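Local coordinates for Lin0012 protein (PDB 3K17), which probably phosphorylates phosphomevalonate with ATP, a step of the mevalonate route to isopentenyl diphosphate, as a kinase of the GHMP family, at residues 13-18 with 312-317; 222-227 with 318-323. All blocks are in the same frame, centred on the assembly; numbering follows the deposited sequence.

Contact 1. Residues 13-18 with 312-317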
# COMPACT_ATOMS: atom_id res chain seq x y z
N GLY A 13 -26.92 29.57 -10.75
CA GLY A 13 -25.97 29.55 -9.65
C GLY A 13 -26.69 30.14 -8.44
O GLY A 13 -27.84 30.56 -8.55
N LYS A 14 -26.01 30.19 -7.29
CA LYS A 14 -26.64 30.69 -6.08
C LYS A 14 -25.77 31.67 -5.31
O LYS A 14 -24.55 31.68 -5.45
CB LYS A 14 -26.98 29.53 -5.14
CG LYS A 14 -25.73 28.84 -4.55
CD LYS A 14 -25.32 29.42 -3.19
CE LYS A 14 -23.84 29.19 -2.87
NZ LYS A 14 -22.97 30.14 -3.66
N LEU A 15 -26.42 32.47 -4.48
CA LEU A 15 -25.75 33.44 -3.63
C LEU A 15 -26.48 33.54 -2.31
O LEU A 15 -27.68 33.82 -2.28
CB LEU A 15 -25.74 34.82 -4.30
CG LEU A 15 -24.67 35.07 -5.36
CD1 LEU A 15 -24.88 36.43 -6.00
CD2 LEU A 15 -23.28 34.99 -4.70
N TYR A 16 -25.76 33.28 -1.22
CA TYR A 16 -26.36 33.42 0.10
C TYR A 16 -26.55 34.92 0.28
O TYR A 16 -25.70 35.71 -0.14
CB TYR A 16 -25.41 32.89 1.18
CG TYR A 16 -25.60 31.42 1.48
CD1 TYR A 16 -26.60 31.00 2.35
CD2 TYR A 16 -24.81 30.46 0.86
CE1 TYR A 16 -26.82 29.66 2.60
CE2 TYR A 16 -25.02 29.10 1.10
CZ TYR A 16 -26.03 28.71 1.97
OH TYR A 16 -26.25 27.38 2.21
N VAL A 17 -27.65 35.31 0.91
CA VAL A 17 -27.93 36.72 1.14
C VAL A 17 -27.81 37.04 2.62
O VAL A 17 -27.37 38.12 2.99
CB VAL A 17 -29.33 37.10 0.64
CG1 VAL A 17 -29.63 38.57 0.97
CG2 VAL A 17 -29.43 36.88 -0.87
N ALA A 18 -28.19 36.08 3.46
CA ALA A 18 -28.14 36.24 4.91
C ALA A 18 -28.25 34.89 5.61
O ALA A 18 -28.82 33.95 5.06
CB ALA A 18 -29.28 37.15 5.37
N LYS A 312 -22.59 43.07 2.11
CA LYS A 312 -21.89 42.08 2.91
C LYS A 312 -21.31 40.98 2.04
O LYS A 312 -21.59 40.91 0.84
CB LYS A 312 -22.85 41.45 3.93
CG LYS A 312 -24.09 40.82 3.31
CD LYS A 312 -25.00 40.14 4.34
CE LYS A 312 -24.42 38.82 4.86
NZ LYS A 312 -24.58 37.68 3.91
N SER A 313 -20.52 40.11 2.64
CA SER A 313 -19.95 39.00 1.91
C SER A 313 -21.10 38.02 1.69
O SER A 313 -22.09 38.03 2.44
CB SER A 313 -18.84 38.33 2.71
OG SER A 313 -19.28 38.01 4.02
N SER A 314 -20.99 37.20 0.66
CA SER A 314 -22.02 36.21 0.36
C SER A 314 -21.40 34.82 0.45
O SER A 314 -20.51 34.46 -0.32
CB SER A 314 -22.59 36.43 -1.05
OG SER A 314 -23.46 35.36 -1.40
N GLY A 315 -21.90 34.04 1.40
CA GLY A 315 -21.38 32.70 1.58
C GLY A 315 -20.34 32.62 2.68
O GLY A 315 -20.50 33.18 3.77
N SER A 316 -19.26 31.92 2.38
CA SER A 316 -18.18 31.72 3.35
C SER A 316 -17.35 32.96 3.60
O SER A 316 -16.70 33.07 4.63
CB SER A 316 -17.26 30.61 2.85
OG SER A 316 -16.54 31.04 1.70
N GLY A 317 -17.38 33.91 2.67
CA GLY A 317 -16.56 35.09 2.84
C GLY A 317 -15.13 34.66 2.55
O GLY A 317 -14.92 33.59 1.98
O HOH W 1 -22.99 32.59 -1.63
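Ser-314 and Tyr-16 meet where the end of strand 7-18, in the N-terminal part of this GHMP-kinase fold, runs past the loop after strand 310-313, the glycine-rich third motif of the family, which in relatives lies at the active site. The touching parts run 116° apart and no main-chain-to-main-chain hydrogen bond crosses between them; both bonds start from side chains.

Ser-314 has the most surface buried. With its hydroxyl swung anti to the backbone N, Ser-314 OG reaches the strand and donates to Tyr-16 O at 2.6 Å. The donor lies in the carbonyl plane, on a lone pair, with a C=O...OG angle of 132°. Water 1 donates to Ser-314 OG from 2.8 Å and in turn accepts from Tyr-16 N and, at 3.2 Å, from Lys-14 NZ. This bridge serves the Tyr-16 amide, whose direct approach to OG is too poorly angled for a bond. Leu-15 closes against the same hydroxyl, its CD2 3.3 Å from Ser-314 OG.

Tyr-16 brings its CB to 3.7 Å from Gly-315 N; past CB the ring turns off from the loop, and its CD2 passes Gly-315 CA obliquely. Water 1 lies at the ring edge, in plane, while the phenol OH makes a weak hydrogen bond to Ser-160.

Lys-312 is buried, and bends at chi3 and chi4 fold its chain back over its own backbone. Lys-312 NZ can therefore donate to Ser-313 O at 2.9 Å while forming a salt bridge with Glu-20, which also accepts from the Gly-315 amide. The third partner belongs to a classic beta bulge, in which Val-17 and Ala-18 both face Ile-31: Lys-312 NZ stands 3.0 Å from Val-17 O, 68° out of the carbonyl plane rather than on a lone pair.

Contact 2. Residues 222-227 with 318-323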
# COMPACT_ATOMS: atom_id res chain seq x y z
N THR A 222 -11.06 36.70 -5.67
CA THR A 222 -10.28 35.89 -4.75
C THR A 222 -10.98 34.56 -4.52
O THR A 222 -12.02 34.50 -3.88
CB THR A 222 -10.11 36.61 -3.40
OG1 THR A 222 -9.61 37.93 -3.63
CG2 THR A 222 -9.16 35.84 -2.50
N PRO A 223 -10.43 33.48 -5.10
CA PRO A 223 -11.09 32.19 -4.88
C PRO A 223 -10.98 31.80 -3.41
O PRO A 223 -10.04 32.20 -2.72
CB PRO A 223 -10.32 31.26 -5.81
CG PRO A 223 -10.05 32.17 -6.99
CD PRO A 223 -9.56 33.43 -6.29
N VAL A 224 -11.94 31.03 -2.93
CA VAL A 224 -11.91 30.63 -1.53
C VAL A 224 -11.84 29.13 -1.34
O VAL A 224 -12.62 28.38 -1.94
CB VAL A 224 -13.15 31.14 -0.78
CG1 VAL A 224 -13.12 30.64 0.66
CG2 VAL A 224 -13.17 32.66 -0.80
N SER A 225 -10.89 28.70 -0.52
CA SER A 225 -10.73 27.29 -0.19
C SER A 225 -11.63 27.12 1.03
O SER A 225 -11.15 27.10 2.17
CB SER A 225 -9.27 26.99 0.15
OG SER A 225 -8.80 27.86 1.17
N THR A 226 -12.93 27.04 0.78
CA THR A 226 -13.93 26.90 1.83
C THR A 226 -13.51 26.02 2.99
O THR A 226 -13.65 26.40 4.15
CB THR A 226 -15.24 26.34 1.26
OG1 THR A 226 -15.69 27.17 0.18
CG2 THR A 226 -16.32 26.29 2.33
N GLY A 227 -13.01 24.83 2.67
CA GLY A 227 -12.59 23.89 3.69
C GLY A 227 -11.93 24.55 4.88
O GLY A 227 -12.38 24.41 6.02
N GLY A 318 -14.14 35.46 2.93
CA GLY A 318 -12.76 35.09 2.68
C GLY A 318 -12.40 35.33 1.22
O GLY A 318 -11.25 35.18 0.82
N GLY A 319 -13.40 35.73 0.43
CA GLY A 319 -13.20 35.98 -0.98
C GLY A 319 -14.53 35.80 -1.69
O GLY A 319 -15.58 36.13 -1.15
N ASP A 320 -14.49 35.25 -2.90
CA ASP A 320 -15.69 35.03 -3.69
C ASP A 320 -16.47 36.33 -3.88
O ASP A 320 -15.86 37.39 -4.05
CB ASP A 320 -16.57 33.95 -3.05
CG ASP A 320 -15.98 32.55 -3.21
OD1 ASP A 320 -15.08 32.37 -4.07
OD2 ASP A 320 -16.41 31.63 -2.49
N CYS A 321 -17.80 36.27 -3.84
CA CYS A 321 -18.59 37.48 -4.05
C CYS A 321 -19.14 38.18 -2.83
O CYS A 321 -19.38 37.56 -1.78
CB CYS A 321 -19.79 37.18 -4.96
SG CYS A 321 -19.38 36.59 -6.62
N GLY A 322 -19.33 39.48 -2.99
CA GLY A 322 -19.94 40.30 -1.96
C GLY A 322 -21.24 40.75 -2.64
O GLY A 322 -21.32 40.72 -3.87
N ILE A 323 -22.24 41.15 -1.86
CA ILE A 323 -23.52 41.58 -2.44
C ILE A 323 -24.02 42.86 -1.77
O ILE A 323 -23.59 43.19 -0.67
CB ILE A 323 -24.62 40.51 -2.26
CG1 ILE A 323 -24.80 40.21 -0.77
CG2 ILE A 323 -24.26 39.25 -3.04
CD1 ILE A 323 -25.95 39.28 -0.45
O HOH W 2 -14.22 30.07 -4.78
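Asp-320 and Thr-222 are joined by the one direct hydrogen bond across this contact. Asp-320 N donates to Thr-222 O over 2.8 Å, with an N-H...O angle of 178° and the donor in the carbonyl plane. The same oxygen receives a weaker CA-H...O approach from Gly-319, whose CA lies 3.5 Å away, so Thr-222 O draws on two successive residues of the loop.

A second polar link runs through solvent. Water 2 donates to Asp-320 OD1 at 2.6 Å and accepts from Val-224 N at 3.1 Å. The carboxylate is brought to this side by CG standing anti to the carbonyl carbon (chi1 -72°). Asp-320 OD1 itself comes only to 3.6 Å from Val-224 N, and the water spans the gap.

Segment 318-323 covers the end of the glycine-rich GHMP-kinase loop and the first part of strand 321-326, in the four-stranded antiparallel sheet; segment 222-227 carries the chain into helix 226-239. Thr-220 extends the link between them: its backbone is hydrogen-bonded to that of Asp-320, and its hydroxyl is hydrogen-bonded to Asp-320 O.

The nonpolar part is carried by Val-224, which has the largest buried area here. Val-224 CG2, lying beside the backbone N, packs into the loop backbone, 3.3 Å from Gly-319 CA, tighter than usual for two carbons. The phi and psi of Gly-319 would push a CB against the preceding carbonyl O, and the valine methyl sits close to where such a CB would lie, resting directly on the main chain. Asp-320 covers another flank of the valine, its CG 3.7 Å from Val-224 CG2 and OD2 alongside Val-224 CB. At the solvent side, Thr-222 CG2 approaches Gly-318 O.

Contact 1 is buried and contact 2 lies at the surface, their centres about 9 Å apart, yet both use the same glycine-rich connection between strands 310-313 and 321-326. Those strands are sheet neighbours, with probable hydrogen bonds from Ile-323 N to Lys-312 O (2.8 Å) and from Ser-314 N to Cys-321 O (2.9 Å). The chemistry differs accordingly. In contact 1 a buried serine and lysine reach strand carbonyls of the N-terminal part; in contact 2 a main-chain bond and a valine methyl join the loop to the approach to helix 226-239. Each contact also has a water bridge to a backbone amide. Val-224 CG2 touches Gly-317 O, packing contact 2 against contact 1.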